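Local coordinates for putative thiosugar synthase (Amycolatopsis orientalis, PDB 4N6F), which probably acts as a ThiG-like TIM-barrel synthase that takes sulfur from a carrier protein to build 2-thiosugars, at residues L38-G47 with P226-R234; R133-L144 with L153-M164. One frame throughout, in Å; residues are numbered along the deposited sequence.

How the contacts relate
Contact 1 and contact 2 lie on opposite sides of the barrel, their centres about 27 Å apart and their nearest atoms about 14 Å apart. Contact 1 is partly buried and joins two helices of the outer layer, 36-46 and 226-245, the first and last major helices around the barrel. Contact 2 is buried and joins the two strands of one beta-alpha-beta unit, 138-143 and 161-164, together with helix ends at its outer margin. Alanine methyls, the Leu227 and Pro226 side chains and a water between Ala45 and Arg234 hold contact 1. Contact 2 instead combines a backbone ladder with two anchored arginines, and reaches the sugar-phosphate pocket through Phe142 and Arg162.

Contact 1: residues L38-G47 with P226-R234; sequences LVRDVLNAAG and PLLMAAAMR
With CG anti to the backbone N (chi1 -159°) and the chain bent at chi2 and chi3, Arg234 folds back over the end of helix 36-46, its guanidinium face over Gly47 CA, which lies 3.7 Å above the plane. Asp41 has CG beside its own N (chi1 -69°); its CB meets Leu227 CD1 at 3.4 Å while the carboxylate turns to Arg40, which also salt-bridges Glu72. Segments 38-46 and 226-234 run in the same direction, inclined at -24°, their axes 7.7 Å apart at closest approach. Small residues permit this approach: Ala45 CB and Ala230 CB touch at 4.0 Å, and Ala231 CA directs a CA-H...O contact to Ala45 O at 3.4 Å. Leu38 and Val42 pack against the Pro226 ring. The pairing joins the TIM barrel's first and last major helices; Val42 and Ala46 pack on Val28 of strand 26-28, Val42 also on Leu220. Gly47 closes helix 36-46 in a Schellman motif; a side chain there would point at Arg234. A water donates to Ala45 O (2.7 Å) and accepts from Arg234 NE (3.1 Å) at the guanidinium edge. Polar linkage is thus indirect, and the carbonyl-rich helix end probably favours the positive charge of Arg234.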
ATOM      1  N   LEU A  38      21.732 -12.119   4.570  1.00 41.55           N
ATOM      2  CA  LEU A  38      20.878 -11.067   4.024  1.00 42.04           C
ATOM      3  C   LEU A  38      20.049 -11.570   2.838  1.00 40.17           C
ATOM      4  O   LEU A  38      18.843 -11.331   2.770  1.00 38.98           O
ATOM      5  CB  LEU A  38      21.713  -9.859   3.576  1.00 44.02           C
ATOM      6  CG  LEU A  38      20.946  -8.728   2.860  1.00 46.93           C
ATOM      7  CD1 LEU A  38      19.945  -8.075   3.808  1.00 48.05           C
ATOM      8  CD2 LEU A  38      21.883  -7.687   2.272  1.00 47.00           C
ATOM      9  N   VAL A  39      20.705 -12.235   1.895  1.00 37.59           N
ATOM     10  CA  VAL A  39      20.020 -12.741   0.715  1.00 36.92           C
ATOM     11  C   VAL A  39      18.930 -13.712   1.152  1.00 35.65           C
ATOM     12  O   VAL A  39      17.774 -13.564   0.768  1.00 33.11           O
ATOM     13  CB  VAL A  39      20.991 -13.411  -0.276  1.00 36.84           C
ATOM     14  CG1 VAL A  39      20.235 -14.131  -1.382  1.00 37.52           C
ATOM     15  CG2 VAL A  39      21.917 -12.375  -0.892  1.00 37.69           C
ATOM     16  N   ARG A  40      19.307 -14.679   1.983  1.00 35.39           N
ATOM     17  CA  ARG A  40      18.371 -15.680   2.496  1.00 35.72           C
ATOM     18  C   ARG A  40      17.142 -15.018   3.116  1.00 34.30           C
ATOM     19  O   ARG A  40      16.015 -15.294   2.724  1.00 30.82           O
ATOM     20  CB  ARG A  40      19.073 -16.560   3.532  1.00 36.20           C
ATOM     21  CG  ARG A  40      18.200 -17.603   4.224  1.00 37.85           C
ATOM     22  CD  ARG A  40      18.866 -18.061   5.516  1.00 39.45           C
ATOM     23  NE  ARG A  40      18.820 -17.010   6.539  1.00 40.71           N
ATOM     24  CZ  ARG A  40      19.758 -16.780   7.459  1.00 42.55           C
ATOM     25  NH1 ARG A  40      19.590 -15.789   8.327  1.00 44.30           N
ATOM     26  NH2 ARG A  40      20.869 -17.503   7.514  1.00 42.73           N
ATOM     27  N   ASP A  41      17.371 -14.124   4.072  1.00 35.42           N
ATOM     28  CA  ASP A  41      16.271 -13.557   4.848  1.00 36.63           C
ATOM     29  C   ASP A  41      15.350 -12.708   3.989  1.00 34.43           C
ATOM     30  O   ASP A  41      14.135 -12.738   4.139  1.00 35.42           O
ATOM     31  CB  ASP A  41      16.809 -12.719   6.012  1.00 39.44           C
ATOM     32  CG  ASP A  41      17.476 -13.564   7.097  1.00 40.97           C
ATOM     33  OD1 ASP A  41      17.073 -14.736   7.324  1.00 42.52           O
ATOM     34  OD2 ASP A  41      18.409 -13.036   7.737  1.00 45.08           O
ATOM     35  N   VAL A  42      15.950 -11.957   3.080  1.00 34.03           N
ATOM     36  CA  VAL A  42      15.216 -11.059   2.204  1.00 32.79           C
ATOM     37  C   VAL A  42      14.396 -11.848   1.179  1.00 31.33           C
ATOM     38  O   VAL A  42      13.229 -11.538   0.965  1.00 29.25           O
ATOM     39  CB  VAL A  42      16.185 -10.044   1.548  1.00 34.05           C
ATOM     40  CG1 VAL A  42      15.751  -9.636   0.163  1.00 35.94           C
ATOM     41  CG2 VAL A  42      16.351  -8.819   2.441  1.00 35.05           C
ATOM     42  N   LEU A  43      14.991 -12.868   0.559  1.00 29.39           N
ATOM     43  CA  LEU A  43      14.244 -13.684  -0.401  1.00 29.44           C
ATOM     44  C   LEU A  43      13.103 -14.457   0.274  1.00 29.42           C
ATOM     45  O   LEU A  43      12.016 -14.561  -0.298  1.00 27.90           O
ATOM     46  CB  LEU A  43      15.157 -14.627  -1.186  1.00 28.67           C
ATOM     47  CG  LEU A  43      16.109 -13.967  -2.198  1.00 29.21           C
ATOM     48  CD1 LEU A  43      17.014 -15.010  -2.845  1.00 29.44           C
ATOM     49  CD2 LEU A  43      15.373 -13.196  -3.279  1.00 29.42           C
ATOM     50  N   ASN A  44      13.344 -14.974   1.481  1.00 28.81           N
ATOM     51  CA  ASN A  44      12.284 -15.630   2.262  1.00 29.27           C
ATOM     52  C   ASN A  44      11.164 -14.668   2.630  1.00 27.53           C
ATOM     53  O   ASN A  44      10.009 -14.927   2.324  1.00 26.58           O
ATOM     54  CB  ASN A  44      12.831 -16.280   3.548  1.00 30.64           C
ATOM     55  CG  ASN A  44      13.484 -17.632   3.298  1.00 33.59           C
ATOM     56  OD1 ASN A  44      13.108 -18.362   2.378  1.00 34.72           O
ATOM     57  ND2 ASN A  44      14.458 -17.980   4.133  1.00 35.30           N
ATOM     58  N   ALA A  45      11.506 -13.560   3.280  1.00 25.84           N
ATOM     59  CA  ALA A  45      10.489 -12.620   3.774  1.00 26.16           C
ATOM     60  C   ALA A  45       9.748 -11.852   2.665  1.00 26.51           C
ATOM     61  O   ALA A  45       8.591 -11.495   2.836  1.00 26.76           O
ATOM     62  CB  ALA A  45      11.101 -11.644   4.761  1.00 26.15           C
ATOM     63  N   ALA A  46      10.413 -11.583   1.544  1.00 26.53           N
ATOM     64  CA  ALA A  46       9.729 -11.022   0.372  1.00 27.06           C
ATOM     65  C   ALA A  46       8.777 -12.018  -0.330  1.00 27.00           C
ATOM     66  O   ALA A  46       7.917 -11.600  -1.101  1.00 26.38           O
ATOM     67  CB  ALA A  46      10.744 -10.486  -0.626  1.00 26.27           C
ATOM     68  N   GLY A  47       8.929 -13.319  -0.067  1.00 27.34           N
ATOM     69  CA  GLY A  47       8.113 -14.348  -0.733  1.00 26.58           C
ATOM     70  C   GLY A  47       8.504 -14.505  -2.194  1.00 26.93           C
ATOM     71  O   GLY A  47       7.699 -14.925  -3.025  1.00 27.60           O
ATOM     72  N   PRO A 226      15.667  -4.721   7.197  1.00 36.36           N
ATOM     73  CA  PRO A 226      15.403  -5.215   5.852  1.00 37.10           C
ATOM     74  C   PRO A 226      14.337  -6.304   5.800  1.00 35.86           C
ATOM     75  O   PRO A 226      13.556  -6.350   4.846  1.00 33.36           O
ATOM     76  CB  PRO A 226      16.765  -5.772   5.413  1.00 37.82           C
ATOM     77  CG  PRO A 226      17.759  -4.963   6.182  1.00 36.54           C
ATOM     78  CD  PRO A 226      17.109  -4.739   7.512  1.00 37.38           C
ATOM     79  N   LEU A 227      14.300  -7.152   6.824  1.00 35.77           N
ATOM     80  CA  LEU A 227      13.382  -8.287   6.866  1.00 36.49           C
ATOM     81  C   LEU A 227      11.938  -7.847   6.937  1.00 35.17           C
ATOM     82  O   LEU A 227      11.109  -8.344   6.185  1.00 34.67           O
ATOM     83  CB  LEU A 227      13.686  -9.204   8.056  1.00 39.18           C
ATOM     84  CG  LEU A 227      14.748 -10.258   7.777  1.00 42.46           C
ATOM     85  CD1 LEU A 227      15.989  -9.620   7.160  1.00 44.64           C
ATOM     86  CD2 LEU A 227      15.100 -11.021   9.047  1.00 42.73           C
ATOM     87  N   LEU A 228      11.653  -6.934   7.860  1.00 33.78           N
ATOM     88  CA  LEU A 228      10.319  -6.367   8.022  1.00 34.94           C
ATOM     89  C   LEU A 228       9.840  -5.620   6.778  1.00 31.84           C
ATOM     90  O   LEU A 228       8.656  -5.669   6.461  1.00 30.54           O
ATOM     91  CB  LEU A 228      10.270  -5.401   9.218  1.00 37.13           C
ATOM     92  CG  LEU A 228       9.713  -5.893  10.551  1.00 41.71           C
ATOM     93  CD1 LEU A 228      10.315  -7.226  10.972  1.00 44.14           C
ATOM     94  CD2 LEU A 228       9.959  -4.842  11.627  1.00 42.74           C
ATOM     95  N   MET A 229      10.743  -4.902   6.111  1.00 28.01           N
ATOM     96  CA  MET A 229      10.380  -4.154   4.907  1.00 27.66           C
ATOM     97  C   MET A 229      10.099  -5.107   3.748  1.00 26.54           C
ATOM     98  O   MET A 229       9.160  -4.896   3.000  1.00 27.14           O
ATOM     99  CB  MET A 229      11.459  -3.146   4.503  1.00 27.00           C
ATOM    100  CG  MET A 229      11.113  -2.332   3.256  1.00 26.68           C
ATOM    101  SD  MET A 229       9.597  -1.377   3.414  1.00 28.34           S
ATOM    102  CE  MET A 229      10.198   0.132   4.172  1.00 27.43           C
ATOM    103  N   ALA A 230      10.913  -6.148   3.616  1.00 26.30           N
ATOM    104  CA  ALA A 230      10.662  -7.200   2.643  1.00 25.86           C
ATOM    105  C   ALA A 230       9.281  -7.812   2.880  1.00 26.64           C
ATOM    106  O   ALA A 230       8.495  -7.942   1.935  1.00 25.36           O
ATOM    107  CB  ALA A 230      11.738  -8.261   2.713  1.00 25.47           C
ATOM    108  N   ALA A 231       8.973  -8.128   4.143  1.00 26.10           N
ATOM    109  CA  ALA A 231       7.662  -8.682   4.505  1.00 25.70           C
ATOM    110  C   ALA A 231       6.542  -7.702   4.204  1.00 25.78           C
ATOM    111  O   ALA A 231       5.498  -8.086   3.673  1.00 25.17           O
ATOM    112  CB  ALA A 231       7.618  -9.093   5.976  1.00 25.11           C
ATOM    113  N   ALA A 232       6.766  -6.443   4.552  1.00 25.74           N
ATOM    114  CA  ALA A 232       5.796  -5.393   4.304  1.00 26.42           C
ATOM    115  C   ALA A 232       5.508  -5.226   2.815  1.00 26.58           C
ATOM    116  O   ALA A 232       4.376  -4.985   2.419  1.00 26.65           O
ATOM    117  CB  ALA A 232       6.296  -4.079   4.875  1.00 27.18           C
ATOM    118  N   MET A 233       6.546  -5.338   2.000  1.00 28.14           N
ATOM    119  CA  MET A 233       6.407  -5.195   0.562  1.00 28.49           C
ATOM    120  C   MET A 233       5.641  -6.360  -0.084  1.00 28.06           C
ATOM    121  O   MET A 233       4.851  -6.136  -1.006  1.00 25.41           O
ATOM    122  CB  MET A 233       7.778  -5.005  -0.072  1.00 28.79           C
ATOM    123  CG  MET A 233       8.262  -3.580   0.110  1.00 29.90           C
ATOM    124  SD  MET A 233       9.877  -3.326  -0.609  1.00 31.82           S
ATOM    125  CE  MET A 233       9.967  -1.543  -0.476  1.00 30.30           C
ATOM    126  N   ARG A 234       5.868  -7.584   0.398  1.00 27.56           N
ATOM    127  CA  ARG A 234       5.081  -8.736  -0.048  1.00 29.13           C
ATOM    128  C   ARG A 234       3.602  -8.453   0.166  1.00 28.33           C
ATOM    129  O   ARG A 234       2.777  -8.648  -0.731  1.00 26.18           O
ATOM    130  CB  ARG A 234       5.459 -10.018   0.707  1.00 32.03           C
ATOM    131  CG  ARG A 234       5.056 -11.281  -0.040  1.00 36.63           C
ATOM    132  CD  ARG A 234       4.303 -12.306   0.788  1.00 40.33           C
ATOM    133  NE  ARG A 234       5.167 -13.107   1.644  1.00 42.89           N
ATOM    134  CZ  ARG A 234       5.273 -14.442   1.630  1.00 46.58           C
ATOM    135  NH1 ARG A 234       4.589 -15.198   0.775  1.00 47.43           N
ATOM    136  NH2 ARG A 234       6.099 -15.032   2.490  1.00 47.29           N
TER
HETATM  137  O   HOH W   1       6.639 -12.620   4.313  1.00 33.56           O

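Contact 2: residues R133-L144 with L153-M164; sequences RAEGMELLPFIL and LEEAGCAALRVM
Ile143 CG2 and Leu153 CD1 meet at 3.5 Å in the apolar centre, where helix 147-156 lies against the sheet. Ile143 carries CG1 between its backbone N and carbonyl carbon (chi1 62°), which brings this branch to Leu161 CD2. The Pro141 ring fills the adjoining place, its CG 3.8 Å from Cys158 SG and also against Leu153. Farther along, Phe142 CE1 and CZ meet Met164 CB at a slant, CZ also meeting Met164 CE, and Leu144 lies alongside Met164. Ala159 N donates to Leu139 O in its carbonyl plane (2.9 Å), ahead of the ladder. The parallel strands of this beta-alpha-beta unit are then joined by Arg162 N to Pro141 O, Ile143 N to Arg162 O and Met164 N to Ile143 O. Facing the ligand pocket, Arg162 crosses Phe142 at about a right angle, with Phe142 CB over one guanidinium face; the ring and guanidinium planes are 23° apart. Arg162 NH2 gives Leu140 O a fairly straight bond of 2.9 Å (161°), while Glu194 and Asp112 salt-bridge its other nitrogens. At the outer margin Arg133 NE donates to Ala156 O at 2.9 Å, NH2 binds Met137 O, and Gly157 O lies over one guanidinium face. A water links Glu138 OE2, Leu139 N and Gly157 O. With an alanine at Arg133, Ala156 O and Met137 O would probably lose their arginine donors, and the water between NH1 and Ala156 O one anchor. Glu194 and Asp112 would probably balance the buried charge of Arg162 and limit its turning where it and Phe142 touch the bound fructose 6-phosphate.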
ATOM      1  N   ARG A 133      17.410 -11.250 -28.932  1.00 32.60           N
ATOM      2  CA  ARG A 133      16.185 -11.943 -29.372  1.00 32.50           C
ATOM      3  C   ARG A 133      16.422 -12.803 -30.608  1.00 35.89           C
ATOM      4  O   ARG A 133      15.826 -13.880 -30.736  1.00 34.94           O
ATOM      5  CB  ARG A 133      15.047 -10.949 -29.649  1.00 31.70           C
ATOM      6  CG  ARG A 133      14.343 -10.425 -28.397  1.00 30.68           C
ATOM      7  CD  ARG A 133      13.655 -11.531 -27.618  1.00 29.36           C
ATOM      8  NE  ARG A 133      12.687 -12.242 -28.446  1.00 29.76           N
ATOM      9  CZ  ARG A 133      12.323 -13.517 -28.303  1.00 30.61           C
ATOM     10  NH1 ARG A 133      11.421 -14.043 -29.129  1.00 29.58           N
ATOM     11  NH2 ARG A 133      12.853 -14.281 -27.354  1.00 31.67           N
ATOM     12  N   ALA A 134      17.291 -12.342 -31.512  1.00 37.90           N
ATOM     13  CA  ALA A 134      17.653 -13.128 -32.708  1.00 41.10           C
ATOM     14  C   ALA A 134      18.291 -14.461 -32.336  1.00 41.76           C
ATOM     15  O   ALA A 134      18.185 -15.432 -33.078  1.00 43.59           O
ATOM     16  CB  ALA A 134      18.589 -12.338 -33.614  1.00 41.70           C
ATOM     17  N   GLU A 135      18.942 -14.507 -31.179  1.00 43.32           N
ATOM     18  CA  GLU A 135      19.509 -15.755 -30.660  1.00 44.77           C
ATOM     19  C   GLU A 135      18.588 -16.538 -29.711  1.00 42.12           C
ATOM     20  O   GLU A 135      19.029 -17.472 -29.052  1.00 39.37           O
ATOM     21  CB  GLU A 135      20.812 -15.460 -29.944  1.00 46.62           C
ATOM     22  CG  GLU A 135      21.847 -14.811 -30.837  1.00 50.13           C
ATOM     23  CD  GLU A 135      23.064 -14.390 -30.057  1.00 53.06           C
ATOM     24  OE1 GLU A 135      23.636 -13.334 -30.382  1.00 58.61           O
ATOM     25  OE2 GLU A 135      23.440 -15.104 -29.104  1.00 53.92           O
ATOM     26  N   GLY A 136      17.316 -16.162 -29.639  1.00 42.17           N
ATOM     27  CA  GLY A 136      16.358 -16.879 -28.795  1.00 42.39           C
ATOM     28  C   GLY A 136      16.479 -16.678 -27.288  1.00 40.33           C
ATOM     29  O   GLY A 136      15.922 -17.461 -26.518  1.00 44.94           O
ATOM     30  N   MET A 137      17.184 -15.642 -26.846  1.00 37.02           N
ATOM     31  CA  MET A 137      17.181 -15.306 -25.421  1.00 36.69           C
ATOM     32  C   MET A 137      15.839 -14.683 -25.017  1.00 32.74           C
ATOM     33  O   MET A 137      15.190 -13.990 -25.807  1.00 30.07           O
ATOM     34  CB  MET A 137      18.326 -14.363 -25.068  1.00 39.20           C
ATOM     35  CG  MET A 137      19.697 -15.002 -25.188  1.00 44.65           C
ATOM     36  SD  MET A 137      20.867 -14.377 -23.970  1.00 51.10           S
ATOM     37  CE  MET A 137      20.429 -15.385 -22.559  1.00 49.83           C
ATOM     38  N   GLU A 138      15.436 -14.937 -23.779  1.00 30.29           N
ATOM     39  CA  GLU A 138      14.208 -14.379 -23.229  1.00 28.02           C
ATOM     40  C   GLU A 138      14.586 -13.196 -22.354  1.00 26.78           C
ATOM     41  O   GLU A 138      15.415 -13.333 -21.460  1.00 27.09           O
ATOM     42  CB  GLU A 138      13.458 -15.445 -22.440  1.00 28.75           C
ATOM     43  CG  GLU A 138      12.899 -16.582 -23.305  1.00 29.14           C
ATOM     44  CD  GLU A 138      11.584 -16.243 -24.015  1.00 31.70           C
ATOM     45  OE1 GLU A 138      11.142 -17.072 -24.839  1.00 34.87           O
ATOM     46  OE2 GLU A 138      10.967 -15.176 -23.751  1.00 31.82           O
ATOM     47  N   LEU A 139      13.980 -12.033 -22.605  1.00 25.33           N
ATOM     48  CA  LEU A 139      14.494 -10.773 -22.077  1.00 24.30           C
ATOM     49  C   LEU A 139      13.515  -9.999 -21.229  1.00 23.44           C
ATOM     50  O   LEU A 139      12.337  -9.899 -21.561  1.00 23.15           O
ATOM     51  CB  LEU A 139      14.954  -9.861 -23.218  1.00 25.27           C
ATOM     52  CG  LEU A 139      15.983 -10.450 -24.177  1.00 25.78           C
ATOM     53  CD1 LEU A 139      16.281  -9.427 -25.253  1.00 26.88           C
ATOM     54  CD2 LEU A 139      17.264 -10.847 -23.458  1.00 26.33           C
ATOM     55  N   LEU A 140      14.045  -9.440 -20.139  1.00 22.72           N
ATOM     56  CA  LEU A 140      13.369  -8.473 -19.303  1.00 22.31           C
ATOM     57  C   LEU A 140      14.244  -7.212 -19.254  1.00 22.41           C
ATOM     58  O   LEU A 140      15.079  -7.055 -18.347  1.00 21.18           O
ATOM     59  CB  LEU A 140      13.136  -9.038 -17.900  1.00 22.64           C
ATOM     60  CG  LEU A 140      12.119 -10.183 -17.770  1.00 23.18           C
ATOM     61  CD1 LEU A 140      12.736 -11.538 -18.039  1.00 23.68           C
ATOM     62  CD2 LEU A 140      11.509 -10.194 -16.378  1.00 24.04           C
ATOM     63  N   PRO A 141      14.063  -6.316 -20.244  1.00 22.92           N
ATOM     64  CA  PRO A 141      14.813  -5.068 -20.305  1.00 23.21           C
ATOM     65  C   PRO A 141      14.268  -3.977 -19.390  1.00 23.81           C
ATOM     66  O   PRO A 141      13.092  -3.987 -19.034  1.00 24.70           O
ATOM     67  CB  PRO A 141      14.707  -4.657 -21.779  1.00 23.63           C
ATOM     68  CG  PRO A 141      13.499  -5.351 -22.305  1.00 23.94           C
ATOM     69  CD  PRO A 141      13.225  -6.532 -21.442  1.00 23.22           C
ATOM     70  N   PHE A 142      15.145  -3.044 -19.031  1.00 23.87           N
ATOM     71  CA  PHE A 142      14.831  -1.915 -18.161  1.00 24.38           C
ATOM     72  C   PHE A 142      14.858  -0.664 -19.030  1.00 25.32           C
ATOM     73  O   PHE A 142      15.830  -0.437 -19.764  1.00 25.78           O
ATOM     74  CB  PHE A 142      15.900  -1.835 -17.066  1.00 24.60           C
ATOM     75  CG  PHE A 142      15.575  -0.913 -15.914  1.00 24.36           C
ATOM     76  CD1 PHE A 142      14.275  -0.615 -15.549  1.00 25.15           C
ATOM     77  CD2 PHE A 142      16.604  -0.397 -15.147  1.00 24.79           C
ATOM     78  CE1 PHE A 142      14.011   0.220 -14.471  1.00 25.95           C
ATOM     79  CE2 PHE A 142      16.350   0.443 -14.068  1.00 25.68           C
ATOM     80  CZ  PHE A 142      15.050   0.750 -13.727  1.00 25.71           C
ATOM     81  N   ILE A 143      13.781   0.120 -18.982  1.00 26.05           N
ATOM     82  CA  ILE A 143      13.680   1.359 -19.751  1.00 26.28           C
ATOM     83  C   ILE A 143      13.089   2.502 -18.938  1.00 27.99           C
ATOM     84  O   ILE A 143      12.369   2.289 -17.948  1.00 26.76           O
ATOM     85  CB  ILE A 143      12.824   1.196 -21.035  1.00 26.21           C
ATOM     86  CG1 ILE A 143      11.379   0.812 -20.711  1.00 26.05           C
ATOM     87  CG2 ILE A 143      13.442   0.155 -21.960  1.00 27.04           C
ATOM     88  CD1 ILE A 143      10.405   1.063 -21.844  1.00 26.43           C
ATOM     89  N   LEU A 144      13.431   3.724 -19.353  1.00 28.90           N
ATOM     90  CA  LEU A 144      12.677   4.911 -18.999  1.00 30.97           C
ATOM     91  C   LEU A 144      11.331   4.831 -19.684  1.00 31.29           C
ATOM     92  O   LEU A 144      11.253   4.396 -20.843  1.00 31.00           O
ATOM     93  CB  LEU A 144      13.396   6.190 -19.453  1.00 33.56           C
ATOM     94  CG  LEU A 144      14.808   6.440 -18.923  1.00 35.91           C
ATOM     95  CD1 LEU A 144      15.367   7.739 -19.492  1.00 37.15           C
ATOM     96  CD2 LEU A 144      14.811   6.473 -17.408  1.00 36.55           C
ATOM     97  N   LEU A 153      10.122  -2.926 -28.012  1.00 24.00           N
ATOM     98  CA  LEU A 153      10.515  -4.068 -27.177  1.00 24.45           C
ATOM     99  C   LEU A 153       9.468  -5.171 -27.179  1.00 23.52           C
ATOM    100  O   LEU A 153       9.809  -6.354 -27.210  1.00 22.93           O
ATOM    101  CB  LEU A 153      10.882  -3.625 -25.753  1.00 23.67           C
ATOM    102  CG  LEU A 153      12.201  -2.848 -25.710  1.00 24.28           C
ATOM    103  CD1 LEU A 153      12.422  -2.239 -24.337  1.00 24.71           C
ATOM    104  CD2 LEU A 153      13.401  -3.697 -26.121  1.00 24.65           C
ATOM    105  N   GLU A 154       8.194  -4.797 -27.188  1.00 24.01           N
ATOM    106  CA  GLU A 154       7.138  -5.792 -27.338  1.00 24.83           C
ATOM    107  C   GLU A 154       7.223  -6.460 -28.709  1.00 25.41           C
ATOM    108  O   GLU A 154       7.117  -7.670 -28.818  1.00 26.46           O
ATOM    109  CB  GLU A 154       5.745  -5.188 -27.122  1.00 24.77           C
ATOM    110  CG  GLU A 154       4.624  -6.178 -27.436  1.00 24.78           C
ATOM    111  CD  GLU A 154       3.237  -5.723 -26.993  1.00 25.18           C
ATOM    112  OE1 GLU A 154       3.045  -4.536 -26.641  1.00 24.28           O
ATOM    113  OE2 GLU A 154       2.323  -6.575 -26.993  1.00 25.64           O
ATOM    114  N   GLU A 155       7.420  -5.675 -29.757  1.00 27.40           N
ATOM    115  CA  GLU A 155       7.527  -6.242 -31.101  1.00 29.59           C
ATOM    116  C   GLU A 155       8.694  -7.218 -31.224  1.00 27.34           C
ATOM    117  O   GLU A 155       8.558  -8.275 -31.846  1.00 26.65           O
ATOM    118  CB  GLU A 155       7.663  -5.133 -32.148  1.00 34.62           C
ATOM    119  CG  GLU A 155       7.594  -5.638 -33.583  1.00 39.14           C
ATOM    120  CD  GLU A 155       7.675  -4.521 -34.605  1.00 43.48           C
ATOM    121  OE1 GLU A 155       8.707  -3.817 -34.645  1.00 46.77           O
ATOM    122  OE2 GLU A 155       6.703  -4.351 -35.370  1.00 50.09           O
ATOM    123  N   ALA A 156       9.830  -6.874 -30.622  1.00 25.68           N
ATOM    124  CA  ALA A 156      10.994  -7.780 -30.598  1.00 26.22           C
ATOM    125  C   ALA A 156      10.740  -9.081 -29.833  1.00 25.51           C
ATOM    126  O   ALA A 156      11.468 -10.053 -30.001  1.00 27.38           O
ATOM    127  CB  ALA A 156      12.215  -7.068 -30.029  1.00 25.42           C
ATOM    128  N   GLY A 157       9.699  -9.101 -29.006  1.00 24.98           N
ATOM    129  CA  GLY A 157       9.264 -10.321 -28.330  1.00 24.50           C
ATOM    130  C   GLY A 157       9.831 -10.449 -26.928  1.00 24.02           C
ATOM    131  O   GLY A 157       9.994 -11.551 -26.428  1.00 23.34           O
ATOM    132  N   CYS A 158      10.121  -9.319 -26.281  1.00 23.81           N
ATOM    133  CA  CYS A 158      10.543  -9.339 -24.889  1.00 24.38           C
ATOM    134  C   CYS A 158       9.450  -9.951 -24.003  1.00 23.48           C
ATOM    135  O   CYS A 158       8.262  -9.826 -24.300  1.00 22.32           O
ATOM    136  CB  CYS A 158      10.957  -7.942 -24.444  1.00 26.24           C
ATOM    137  SG  CYS A 158      12.483  -7.395 -25.287  1.00 29.11           S
ATOM    138  N   ALA A 159       9.862 -10.651 -22.942  1.00 22.66           N
ATOM    139  CA  ALA A 159       8.928 -11.366 -22.074  1.00 22.62           C
ATOM    140  C   ALA A 159       8.153 -10.410 -21.170  1.00 22.48           C
ATOM    141  O   ALA A 159       6.957 -10.576 -20.950  1.00 23.48           O
ATOM    142  CB  ALA A 159       9.678 -12.392 -21.230  1.00 23.41           C
ATOM    143  N   ALA A 160       8.853  -9.415 -20.642  1.00 21.72           N
ATOM    144  CA  ALA A 160       8.283  -8.440 -19.725  1.00 21.24           C
ATOM    145  C   ALA A 160       9.148  -7.189 -19.790  1.00 22.02           C
ATOM    146  O   ALA A 160      10.287  -7.243 -20.264  1.00 22.39           O
ATOM    147  CB  ALA A 160       8.260  -8.986 -18.307  1.00 21.19           C
ATOM    148  N   LEU A 161       8.593  -6.075 -19.330  1.00 22.73           N
ATOM    149  CA  LEU A 161       9.258  -4.779 -19.361  1.00 24.67           C
ATOM    150  C   LEU A 161       9.449  -4.269 -17.961  1.00 23.77           C
ATOM    151  O   LEU A 161       8.489  -4.159 -17.214  1.00 24.68           O
ATOM    152  CB  LEU A 161       8.380  -3.750 -20.073  1.00 27.10           C
ATOM    153  CG  LEU A 161       8.809  -3.210 -21.417  1.00 30.11           C
ATOM    154  CD1 LEU A 161       7.889  -2.058 -21.785  1.00 29.67           C
ATOM    155  CD2 LEU A 161      10.261  -2.742 -21.371  1.00 31.99           C
ATOM    156  N   ARG A 162      10.674  -3.935 -17.611  1.00 23.40           N
ATOM    157  CA  ARG A 162      10.929  -3.225 -16.370  1.00 23.46           C
ATOM    158  C   ARG A 162      10.965  -1.742 -16.721  1.00 23.98           C
ATOM    159  O   ARG A 162      11.647  -1.335 -17.673  1.00 23.26           O
ATOM    160  CB  ARG A 162      12.233  -3.701 -15.727  1.00 23.00           C
ATOM    161  CG  ARG A 162      12.220  -5.182 -15.344  1.00 23.42           C
ATOM    162  CD  ARG A 162      13.593  -5.842 -15.484  1.00 23.47           C
ATOM    163  NE  ARG A 162      14.605  -5.094 -14.745  1.00 24.17           N
ATOM    164  CZ  ARG A 162      15.846  -4.833 -15.168  1.00 24.15           C
ATOM    165  NH1 ARG A 162      16.650  -4.107 -14.400  1.00 24.66           N
ATOM    166  NH2 ARG A 162      16.290  -5.266 -16.339  1.00 24.06           N
ATOM    167  N   VAL A 163      10.206  -0.946 -15.969  1.00 24.30           N
ATOM    168  CA  VAL A 163      10.010   0.473 -16.275  1.00 25.24           C
ATOM    169  C   VAL A 163      10.405   1.320 -15.060  1.00 24.78           C
ATOM    170  O   VAL A 163       9.998   1.031 -13.942  1.00 23.90           O
ATOM    171  CB  VAL A 163       8.535   0.736 -16.675  1.00 26.39           C
ATOM    172  CG1 VAL A 163       8.270   2.215 -16.864  1.00 26.90           C
ATOM    173  CG2 VAL A 163       8.201  -0.015 -17.958  1.00 26.23           C
ATOM    174  N   MET A 164      11.210   2.358 -15.285  1.00 25.26           N
ATOM    175  CA  MET A 164      11.789   3.128 -14.189  1.00 25.42           C
ATOM    176  C   MET A 164      10.753   4.028 -13.556  1.00 24.92           C
ATOM    177  O   MET A 164      10.103   4.804 -14.244  1.00 25.13           O
ATOM    178  CB  MET A 164      12.982   3.957 -14.659  1.00 27.87           C
ATOM    179  CG  MET A 164      13.536   4.907 -13.600  1.00 30.14           C
ATOM    180  SD  MET A 164      15.181   5.553 -13.978  1.00 31.04           S
ATOM    181  CE  MET A 164      16.199   4.444 -13.024  1.00 30.14           C
TER
HETATM  182  O   HOH W   2      10.615 -12.553 -31.521  0.50 30.36           O
HETATM  183  O   HOH W   3      11.876 -12.540 -24.487  1.00 25.80           O